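Local atomic coordinates of surface protein SPB1 (Streptococcus agalactiae, PDB entry 4UZG), a protein that forms the backbone subunit of the group B streptococcus type 2b pilus, probably polymerised by sortase and stabilised by an internal isopeptide bond. Residues R167-K175 and T220-L231; L191-N202 and W209-Y218. All coordinates share one frame; numbering follows the deposited sequence.

The chain runs through strand 169-177 of the prealbumin-like domain, then through strand 188-192, the hairpin 198-200/208-210 and the loop to Tyr-218, and returns as strand 225-231. Contact 1 closes this long excursion by zipping 225-231 antiparallel to 169-175. Contact 2, between 191-202 and 209-218, closes a shorter loop and is nested entirely within the first. Their centres lie about 15 Å apart, and they meet in the domain interior, where Leu-231 packs on Leu-191 and Ile-228 on Leu-199. Contact 1 thus pairs two strands of a three-stranded sheet that 273-279 completes, and contact 2 holds the small separate hairpin, which follows strand 188-192 of the facing sheet, together with the chain up to Tyr-218.

Contact 1: residues R167-K175 and T220-L231; sequences RDGQITIKK and TGADGIITITGL. With EDO (1,2-ethanediol), chain C.
Ile-173 and Ile-226 lie side by side on the inner face of an antiparallel strand pair in the prealbumin-like domain, with Ile-173 CD1 settling 4.0 Å from Ile-226 CG2. Further along this face the Ile-171 side chain crosses that of Leu-231 at about a right angle, and Leu-231 CD1 presses against the CG1-CD1 arm of Ile-171, 3.7 Å from its CD1. Phe-189 and Leu-191 of strand 188-192 and Leu-238 of strand 234-240 pack against this row from the facing sheet.

The other face is mixed. Ile-225 CD1 comes 3.6 Å from Lys-174 CB, while Ile-225 CG2 meets the methyl of Thr-172. Thr-172 and Thr-227 point the same way, and one water bridges their hydroxyls. At the far end the strands slip by one residue in a G1 beta bulge: the carbonyl O of Gly-169 accepts from both Gly-230 N and Leu-231 N, and Gly-230 takes up a positive phi of 114°. At the bulge, Asp-168 OD2 lies against Gly-230 CA.

At the end of 167-175, Lys-175 NZ is linked covalently to Asn-279 CG, an isopeptide bond that ties this strand to 273-279. Gln-170, with CG anti to the backbone N (chi1 177°) and the chain extended beyond it, lays its amide along Thr-229, and NE2 donates to Thr-229 OG1 over 2.7 Å, with the hydroxyl 20° out of the amide plane.

Contact 2: residues L191-N202 and W209-Y218; sequences LKNATGQFLNFN and WGTEANATEY. With EDO (1,2-ethanediol), chain B.
A beta hairpin of the prealbumin-like domain, strands 198-200 and 208-210, carries Trp-209, whose indole is sandwiched between two side chains of 191-202. Asn-193 covers one face: its ND2 lies 3.2 Å above the ring plane, near the rim, and its CB makes a CH-pi contact with the six-membered ring. Leu-199 packs on the opposite face, bringing CB to 3.6 Å from Trp-209 CZ3. The Asn-193 amide is fixed by its own turn. Its OD1 accepts from Thr-195 N, an Asx turn, and from Gln-197 N on the opposite face of its plane, and its ND2 donates to Gln-197 OE1 at a nearly straight 174°.

On the other side of the hairpin Phe-198 is overlaid by Glu-212. Glu-212 CB sits over the ring centre, 3.7 Å from the centroid, and the extended chain carries the carboxylate across the ring with the planes 11° apart. A salt bridge from OE2 to Lys-241 holds the far end of this acid.

Beyond the strand pair the chain turns back through a type I turn, Glu-212 to Ala-215, and Thr-216 N bonds to Leu-199 O. One water joins Leu-191 N, Leu-199 O and Thr-216 O. Asn-200 ND2 reaches Asn-214 O, while its OD1 accepts from Asn-202 N in a second Asx turn. Thr-216 OG1, placed beside its own backbone N (chi1 -59°), accepts from Phe-201 N at 2.8 Å.

Contact 1: residues R167-K175 and T220-L231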
loop_
_atom_site.group_PDB
_atom_site.type_symbol
_atom_site.label_atom_id
_atom_site.label_comp_id
_atom_site.label_asym_id
_atom_site.label_seq_id
_atom_site.Cartn_x
_atom_site.Cartn_y
_atom_site.Cartn_z
ATOM N N ARG A 167 0.245 3.888 0.433
ATOM C CA ARG A 167 -0.426 4.950 -0.315
ATOM C C ARG A 167 -1.062 4.443 -1.594
ATOM O O ARG A 167 -0.509 3.559 -2.263
ATOM C CB ARG A 167 0.579 6.040 -0.690
ATOM C CG ARG A 167 1.383 6.648 0.405
ATOM C CD ARG A 167 0.706 7.766 1.010
ATOM N NE ARG A 167 1.394 8.369 2.140
ATOM C CZ ARG A 167 0.781 9.198 2.948
ATOM N NH1 ARG A 167 -0.479 9.503 2.730
ATOM N NH2 ARG A 167 1.401 9.692 3.990
ATOM N N ASP A 168 -2.186 5.050 -1.955
ATOM C CA ASP A 168 -2.801 4.845 -3.255
ATOM C C ASP A 168 -3.454 6.142 -3.725
ATOM O O ASP A 168 -3.457 7.136 -2.999
ATOM C CB ASP A 168 -3.743 3.622 -3.274
ATOM C CG ASP A 168 -5.003 3.764 -2.462
ATOM O OD1 ASP A 168 -5.415 4.853 -2.067
ATOM O OD2 ASP A 168 -5.632 2.673 -2.260
ATOM N N GLY A 169 -3.950 6.129 -4.956
ATOM C CA GLY A 169 -4.503 7.304 -5.590
ATOM C C GLY A 169 -5.959 7.156 -5.991
ATOM O O GLY A 169 -6.541 6.069 -5.947
ATOM N N GLN A 170 -6.529 8.286 -6.371
ATOM C CA GLN A 170 -7.929 8.366 -6.753
ATOM C C GLN A 170 -8.106 9.283 -7.956
ATOM O O GLN A 170 -7.482 10.356 -8.005
ATOM C CB GLN A 170 -8.735 8.911 -5.590
ATOM C CG GLN A 170 -10.220 9.130 -5.859
ATOM C CD GLN A 170 -10.880 9.654 -4.638
ATOM O OE1 GLN A 170 -10.914 10.880 -4.411
ATOM N NE2 GLN A 170 -11.369 8.763 -3.818
ATOM N N ILE A 171 -8.947 8.850 -8.892
ATOM C CA ILE A 171 -9.317 9.657 -10.045
ATOM C C ILE A 171 -10.807 9.983 -9.925
ATOM O O ILE A 171 -11.648 9.080 -9.875
ATOM C CB ILE A 171 -9.058 8.910 -11.363
ATOM C CG1 ILE A 171 -7.578 8.518 -11.499
ATOM C CG2 ILE A 171 -9.513 9.754 -12.554
ATOM C CD1 ILE A 171 -7.269 7.630 -12.702
ATOM N N THR A 172 -11.127 11.270 -9.889
ATOM C CA THR A 172 -12.500 11.755 -9.900
ATOM C C THR A 172 -12.750 12.381 -11.271
ATOM O O THR A 172 -12.157 13.410 -11.606
ATOM C CB THR A 172 -12.740 12.772 -8.789
ATOM O OG1 THR A 172 -12.455 12.156 -7.525
ATOM C CG2 THR A 172 -14.181 13.275 -8.788
ATOM N N ILE A 173 -13.578 11.724 -12.080
ATOM C CA ILE A 173 -13.887 12.159 -13.432
ATOM C C ILE A 173 -15.129 13.023 -13.407
ATOM O O ILE A 173 -16.143 12.614 -12.854
ATOM C CB ILE A 173 -14.156 10.945 -14.344
ATOM C CG1 ILE A 173 -13.004 9.943 -14.339
ATOM C CG2 ILE A 173 -14.450 11.405 -15.772
ATOM C CD1 ILE A 173 -13.399 8.541 -14.873
ATOM N N LYS A 174 -15.058 14.204 -14.014
ATOM C CA LYS A 174 -16.234 15.042 -14.205
ATOM C C LYS A 174 -16.522 15.159 -15.680
ATOM O O LYS A 174 -15.685 15.580 -16.460
ATOM C CB LYS A 174 -16.072 16.440 -13.631
ATOM C CG LYS A 174 -17.370 17.270 -13.791
ATOM C CD LYS A 174 -17.357 18.596 -13.038
ATOM C CE LYS A 174 -16.315 19.552 -13.592
ATOM N NZ LYS A 174 -16.145 20.783 -12.756
ATOM N N LYS A 175 -17.735 14.800 -16.050
ATOM C CA LYS A 175 -18.172 14.835 -17.435
ATOM C C LYS A 175 -19.026 16.076 -17.657
ATOM O O LYS A 175 -19.995 16.285 -16.915
ATOM C CB LYS A 175 -19.015 13.593 -17.708
ATOM C CG LYS A 175 -19.417 13.417 -19.123
ATOM C CD LYS A 175 -18.118 13.244 -19.891
ATOM C CE LYS A 175 -18.294 13.048 -21.332
ATOM N NZ LYS A 175 -18.902 14.219 -22.002
ATOM N N THR A 220 -21.433 8.066 -15.193
ATOM C CA THR A 220 -21.412 9.353 -14.504
ATOM C C THR A 220 -22.758 9.581 -13.795
ATOM O O THR A 220 -23.836 9.311 -14.343
ATOM C CB THR A 220 -21.060 10.518 -15.429
ATOM O OG1 THR A 220 -22.037 10.609 -16.467
ATOM C CG2 THR A 220 -19.671 10.347 -16.028
ATOM N N GLY A 221 -22.662 10.025 -12.549
ATOM C CA GLY A 221 -23.841 10.212 -11.735
ATOM C C GLY A 221 -24.606 11.463 -12.060
ATOM O O GLY A 221 -24.306 12.199 -13.000
ATOM N N ALA A 222 -25.622 11.725 -11.239
ATOM C CA ALA A 222 -26.470 12.890 -11.425
ATOM C C ALA A 222 -25.655 14.184 -11.386
ATOM O O ALA A 222 -26.062 15.185 -11.972
ATOM C CB ALA A 222 -27.561 12.925 -10.367
ATOM N N ASP A 223 -24.505 14.137 -10.703
ATOM C CA ASP A 223 -23.554 15.240 -10.589
ATOM C C ASP A 223 -22.469 15.243 -11.671
ATOM O O ASP A 223 -21.560 16.065 -11.640
ATOM C CB ASP A 223 -22.893 15.223 -9.188
ATOM C CG ASP A 223 -22.199 13.891 -8.865
ATOM O OD1 ASP A 223 -22.232 12.959 -9.703
ATOM O OD2 ASP A 223 -21.644 13.762 -7.739
ATOM N N GLY A 224 -22.564 14.331 -12.621
ATOM C CA GLY A 224 -21.553 14.226 -13.672
ATOM C C GLY A 224 -20.281 13.482 -13.288
ATOM O O GLY A 224 -19.332 13.477 -14.058
ATOM N N ILE A 225 -20.247 12.860 -12.121
ATOM C CA ILE A 225 -19.003 12.352 -11.558
ATOM C C ILE A 225 -18.928 10.829 -11.592
ATOM O O ILE A 225 -19.923 10.123 -11.348
ATOM C CB ILE A 225 -18.841 12.832 -10.099
ATOM C CG1 ILE A 225 -18.812 14.358 -10.014
ATOM C CG2 ILE A 225 -17.618 12.201 -9.434
ATOM C CD1 ILE A 225 -17.683 14.966 -10.713
ATOM N N ILE A 226 -17.708 10.335 -11.827
ATOM C CA ILE A 226 -17.280 8.973 -11.509
ATOM C C ILE A 226 -16.086 9.095 -10.571
ATOM O O ILE A 226 -15.158 9.857 -10.860
ATOM C CB ILE A 226 -16.802 8.226 -12.774
ATOM C CG1 ILE A 226 -17.973 7.937 -13.716
ATOM C CG2 ILE A 226 -16.085 6.907 -12.414
ATOM C CD1 ILE A 226 -17.543 7.651 -15.137
ATOM N N THR A 227 -16.071 8.300 -9.496
ATOM C CA THR A 227 -14.896 8.218 -8.633
ATOM C C THR A 227 -14.321 6.819 -8.697
ATOM O O THR A 227 -15.024 5.838 -8.447
ATOM C CB THR A 227 -15.249 8.598 -7.180
ATOM O OG1 THR A 227 -15.861 9.886 -7.160
ATOM C CG2 THR A 227 -14.013 8.639 -6.317
ATOM N N ILE A 228 -13.026 6.720 -8.995
ATOM C CA ILE A 228 -12.296 5.452 -8.973
ATOM C C ILE A 228 -11.207 5.592 -7.929
ATOM O O ILE A 228 -10.298 6.406 -8.077
ATOM C CB ILE A 228 -11.707 5.077 -10.354
ATOM C CG1 ILE A 228 -12.796 5.095 -11.443
ATOM C CG2 ILE A 228 -11.032 3.723 -10.248
ATOM C CD1 ILE A 228 -12.277 4.854 -12.848
ATOM N N THR A 229 -11.318 4.820 -6.848
ATOM C CA THR A 229 -10.421 4.948 -5.701
ATOM C C THR A 229 -9.597 3.693 -5.549
ATOM O O THR A 229 -10.140 2.594 -5.493
ATOM C CB THR A 229 -11.244 5.173 -4.423
ATOM O OG1 THR A 229 -12.117 6.284 -4.623
ATOM C CG2 THR A 229 -10.343 5.398 -3.213
ATOM N N GLY A 230 -8.285 3.859 -5.430
ATOM C CA GLY A 230 -7.418 2.741 -5.114
ATOM C C GLY A 230 -6.431 2.326 -6.193
ATOM O O GLY A 230 -6.189 1.131 -6.368
ATOM N N LEU A 231 -5.841 3.294 -6.884
ATOM C CA LEU A 231 -4.961 3.040 -8.019
ATOM C C LEU A 231 -3.525 3.489 -7.710
ATOM O O LEU A 231 -3.270 4.540 -7.135
ATOM C CB LEU A 231 -5.430 3.836 -9.242
ATOM C CG LEU A 231 -6.783 3.419 -9.806
ATOM C CD1 LEU A 231 -7.271 4.460 -10.784
ATOM C CD2 LEU A 231 -6.688 2.067 -10.461
HETATM C C1 EDO C . -14.744 3.548 -6.261
HETATM O O1 EDO C . -13.509 2.966 -6.659
HETATM C C2 EDO C . -15.362 2.752 -5.123
HETATM O O2 EDO C . -14.528 2.881 -3.967
HETATM O O HOH W 1 -14.609 11.889 -5.769
#

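Contact 2: residues L191-N202 and W209-Y218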
loop_
_atom_site.group_PDB
_atom_site.type_symbol
_atom_site.label_atom_id
_atom_site.label_comp_id
_atom_site.label_asym_id
_atom_site.label_seq_id
_atom_site.Cartn_x
_atom_site.Cartn_y
_atom_site.Cartn_z
ATOM N N LEU A 191 -11.657 2.405 -17.818
ATOM C CA LEU A 191 -10.317 2.936 -17.562
ATOM C C LEU A 191 -9.278 1.999 -18.158
ATOM O O LEU A 191 -9.274 0.803 -17.874
ATOM C CB LEU A 191 -10.067 3.099 -16.066
ATOM C CG LEU A 191 -8.790 3.877 -15.711
ATOM C CD1 LEU A 191 -8.927 5.327 -16.079
ATOM C CD2 LEU A 191 -8.467 3.730 -14.222
ATOM N N LYS A 192 -8.400 2.554 -18.976
ATOM C CA LYS A 192 -7.272 1.831 -19.542
ATOM C C LYS A 192 -5.980 2.251 -18.844
ATOM O O LYS A 192 -5.829 3.421 -18.441
ATOM C CB LYS A 192 -7.211 2.157 -21.040
ATOM C CG LYS A 192 -6.409 1.245 -21.928
ATOM C CD LYS A 192 -6.457 1.676 -23.375
ATOM C CE LYS A 192 -5.706 0.716 -24.251
ATOM N NZ LYS A 192 -5.823 1.123 -25.654
ATOM N N ASN A 193 -5.077 1.296 -18.666
ATOM C CA ASN A 193 -3.752 1.597 -18.154
ATOM C C ASN A 193 -2.805 1.903 -19.317
ATOM O O ASN A 193 -3.252 2.135 -20.447
ATOM C CB ASN A 193 -3.259 0.479 -17.217
ATOM C CG ASN A 193 -3.017 -0.824 -17.929
ATOM O OD1 ASN A 193 -2.969 -0.891 -19.162
ATOM N ND2 ASN A 193 -2.789 -1.876 -17.148
ATOM N N ALA A 194 -1.510 1.975 -19.031
ATOM C CA ALA A 194 -0.506 2.341 -20.028
ATOM C C ALA A 194 0.027 1.158 -20.799
ATOM O O ALA A 194 0.846 1.340 -21.700
ATOM C CB ALA A 194 0.638 3.085 -19.344
ATOM N N THR A 195 -0.453 -0.025 -20.477
ATOM C CA THR A 195 0.020 -1.279 -21.043
ATOM C C THR A 195 -1.101 -2.050 -21.752
ATOM O O THR A 195 -1.088 -3.290 -21.781
ATOM C CB THR A 195 0.723 -2.140 -19.978
ATOM O OG1 THR A 195 -0.150 -2.348 -18.866
ATOM C CG2 THR A 195 1.947 -1.438 -19.436
ATOM N N GLY A 196 -2.057 -1.324 -22.330
ATOM C CA GLY A 196 -3.041 -1.910 -23.222
ATOM C C GLY A 196 -4.231 -2.567 -22.559
ATOM O O GLY A 196 -5.044 -3.170 -23.261
ATOM N N GLN A 197 -4.349 -2.465 -21.241
ATOM C CA GLN A 197 -5.324 -3.241 -20.495
ATOM C C GLN A 197 -6.381 -2.364 -19.867
ATOM O O GLN A 197 -6.184 -1.155 -19.700
ATOM C CB GLN A 197 -4.635 -4.064 -19.410
ATOM C CG GLN A 197 -3.614 -5.055 -19.946
ATOM C CD GLN A 197 -2.576 -5.397 -18.923
ATOM O OE1 GLN A 197 -1.927 -4.521 -18.348
ATOM N NE2 GLN A 197 -2.441 -6.683 -18.650
ATOM N N PHE A 198 -7.479 -3.000 -19.480
ATOM C CA PHE A 198 -8.663 -2.318 -18.987
ATOM C C PHE A 198 -8.977 -2.757 -17.566
ATOM O O PHE A 198 -8.856 -3.930 -17.199
ATOM C CB PHE A 198 -9.871 -2.594 -19.886
ATOM C CG PHE A 198 -9.673 -2.066 -21.264
ATOM C CD1 PHE A 198 -8.908 -2.767 -22.188
ATOM C CD2 PHE A 198 -10.174 -0.821 -21.624
ATOM C CE1 PHE A 198 -8.668 -2.252 -23.460
ATOM C CE2 PHE A 198 -9.944 -0.300 -22.911
ATOM C CZ PHE A 198 -9.186 -1.023 -23.816
ATOM N N LEU A 199 -9.398 -1.801 -16.746
ATOM C CA LEU A 199 -9.668 -2.033 -15.335
ATOM C C LEU A 199 -10.902 -2.874 -15.105
ATOM O O LEU A 199 -12.011 -2.525 -15.559
ATOM C CB LEU A 199 -9.873 -0.684 -14.641
ATOM C CG LEU A 199 -10.323 -0.725 -13.179
ATOM C CD1 LEU A 199 -9.257 -1.379 -12.309
ATOM C CD2 LEU A 199 -10.646 0.689 -12.699
ATOM N N ASN A 200 -10.727 -3.964 -14.367
ATOM C CA ASN A 200 -11.820 -4.716 -13.776
ATOM C C ASN A 200 -11.674 -4.550 -12.264
ATOM O O ASN A 200 -10.678 -5.006 -11.678
ATOM C CB ASN A 200 -11.785 -6.188 -14.153
ATOM C CG ASN A 200 -12.896 -6.971 -13.444
ATOM O OD1 ASN A 200 -13.070 -6.912 -12.245
ATOM N ND2 ASN A 200 -13.727 -7.623 -14.218
ATOM N N PHE A 201 -12.638 -3.884 -11.655
ATOM C CA PHE A 201 -12.626 -3.608 -10.225
ATOM C C PHE A 201 -13.878 -4.236 -9.590
ATOM O O PHE A 201 -14.394 -3.775 -8.564
ATOM C CB PHE A 201 -12.553 -2.099 -9.951
ATOM C CG PHE A 201 -11.805 -1.674 -8.689
ATOM C CD1 PHE A 201 -11.489 -2.562 -7.661
ATOM C CD2 PHE A 201 -11.449 -0.345 -8.541
ATOM C CE1 PHE A 201 -10.855 -2.101 -6.517
ATOM C CE2 PHE A 201 -10.805 0.110 -7.407
ATOM C CZ PHE A 201 -10.502 -0.771 -6.401
ATOM N N ASN A 202 -14.343 -5.333 -10.181
ATOM C CA ASN A 202 -15.541 -5.981 -9.656
ATOM C C ASN A 202 -15.318 -6.641 -8.302
ATOM O O ASN A 202 -16.237 -6.697 -7.485
ATOM C CB ASN A 202 -16.092 -6.955 -10.662
ATOM C CG ASN A 202 -16.592 -6.252 -11.921
ATOM O OD1 ASN A 202 -16.792 -5.019 -11.969
ATOM N ND2 ASN A 202 -16.784 -7.028 -12.953
ATOM N N TRP A 209 -6.360 -5.964 -14.269
ATOM C CA TRP A 209 -6.145 -5.389 -15.589
ATOM C C TRP A 209 -6.273 -6.501 -16.617
ATOM O O TRP A 209 -5.632 -7.534 -16.484
ATOM C CB TRP A 209 -4.769 -4.729 -15.665
ATOM C CG TRP A 209 -4.624 -3.598 -14.721
ATOM C CD1 TRP A 209 -3.942 -3.610 -13.537
ATOM C CD2 TRP A 209 -5.232 -2.309 -14.828
ATOM N NE1 TRP A 209 -4.084 -2.412 -12.897
ATOM C CE2 TRP A 209 -4.860 -1.584 -13.668
ATOM C CE3 TRP A 209 -6.031 -1.682 -15.796
ATOM C CZ2 TRP A 209 -5.277 -0.277 -13.453
ATOM C CZ3 TRP A 209 -6.427 -0.399 -15.587
ATOM C CH2 TRP A 209 -6.058 0.304 -14.422
ATOM N N GLY A 210 -7.092 -6.293 -17.638
ATOM C CA GLY A 210 -7.314 -7.339 -18.619
ATOM C C GLY A 210 -8.061 -6.861 -19.834
ATOM O O GLY A 210 -7.828 -5.751 -20.322
ATOM N N THR A 211 -8.911 -7.714 -20.374
ATOM C CA THR A 211 -9.574 -7.409 -21.637
ATOM C C THR A 211 -10.614 -6.300 -21.465
ATOM O O THR A 211 -11.151 -6.049 -20.383
ATOM C CB THR A 211 -10.287 -8.626 -22.214
ATOM O OG1 THR A 211 -11.395 -8.930 -21.351
ATOM C CG2 THR A 211 -9.360 -9.828 -22.383
ATOM N N GLU A 212 -10.914 -5.632 -22.576
ATOM C CA GLU A 212 -11.955 -4.625 -22.572
ATOM C C GLU A 212 -13.314 -5.257 -22.245
ATOM O O GLU A 212 -14.126 -4.677 -21.546
ATOM C CB GLU A 212 -11.972 -3.890 -23.910
ATOM C CG GLU A 212 -12.933 -2.711 -23.897
ATOM C CD GLU A 212 -12.857 -1.854 -25.133
ATOM O OE1 GLU A 212 -12.069 -2.159 -26.056
ATOM O OE2 GLU A 212 -13.603 -0.860 -25.183
ATOM N N ALA A 213 -13.566 -6.458 -22.748
ATOM C CA ALA A 213 -14.852 -7.088 -22.527
ATOM C C ALA A 213 -15.078 -7.360 -21.031
ATOM O O ALA A 213 -16.227 -7.383 -20.563
ATOM C CB ALA A 213 -14.961 -8.376 -23.344
ATOM N N ASN A 214 -13.996 -7.559 -20.289
ATOM C CA ASN A 214 -14.082 -7.813 -18.857
ATOM C C ASN A 214 -14.006 -6.567 -17.980
ATOM O O ASN A 214 -14.034 -6.660 -16.771
ATOM C CB ASN A 214 -12.964 -8.775 -18.470
ATOM C CG ASN A 214 -13.192 -10.216 -18.991
ATOM O OD1 ASN A 214 -14.339 -10.607 -19.305
ATOM N ND2 ASN A 214 -12.111 -10.990 -19.104
ATOM N N ALA A 215 -13.946 -5.395 -18.586
ATOM C CA ALA A 215 -13.778 -4.160 -17.848
ATOM C C ALA A 215 -15.025 -3.774 -17.055
ATOM O O ALA A 215 -16.155 -4.024 -17.461
ATOM C CB ALA A 215 -13.429 -3.037 -18.779
ATOM N N THR A 216 -14.796 -3.089 -15.947
ATOM C CA THR A 216 -15.862 -2.471 -15.190
ATOM C C THR A 216 -16.323 -1.196 -15.872
ATOM O O THR A 216 -15.537 -0.310 -16.167
ATOM C CB THR A 216 -15.365 -2.122 -13.773
ATOM O OG1 THR A 216 -14.929 -3.318 -13.120
ATOM C CG2 THR A 216 -16.442 -1.420 -12.967
ATOM N N GLU A 217 -17.618 -1.106 -16.145
ATOM C CA GLU A 217 -18.218 0.098 -16.706
ATOM C C GLU A 217 -18.675 1.032 -15.593
ATOM O O GLU A 217 -19.429 0.637 -14.708
ATOM C CB GLU A 217 -19.417 -0.255 -17.587
ATOM C CG GLU A 217 -18.998 -0.918 -18.875
ATOM C CD GLU A 217 -20.115 -1.071 -19.906
ATOM O OE1 GLU A 217 -21.284 -0.809 -19.579
ATOM O OE2 GLU A 217 -19.824 -1.441 -21.065
ATOM N N TYR A 218 -18.229 2.285 -15.666
ATOM C CA TYR A 218 -18.588 3.331 -14.722
ATOM C C TYR A 218 -19.516 4.315 -15.415
ATOM O O TYR A 218 -19.201 4.791 -16.507
ATOM C CB TYR A 218 -17.324 4.061 -14.242
ATOM C CG TYR A 218 -16.423 3.216 -13.387
ATOM C CD1 TYR A 218 -16.616 3.154 -12.012
ATOM C CD2 TYR A 218 -15.384 2.462 -13.932
ATOM C CE1 TYR A 218 -15.781 2.373 -11.210
ATOM C CE2 TYR A 218 -14.570 1.669 -13.143
ATOM C CZ TYR A 218 -14.757 1.656 -11.771
ATOM O OH TYR A 218 -13.945 0.857 -10.976
HETATM C C1 EDO B . 1.216 2.742 -15.601
HETATM O O1 EDO B . 1.466 4.057 -16.045
HETATM C C2 EDO B . -0.246 2.612 -15.215
HETATM O O2 EDO B . -1.086 2.727 -16.345
HETATM O O HOH W 2 -12.808 0.087 -16.442
HETATM O O HOH W 3 -10.538 -6.186 -17.628
#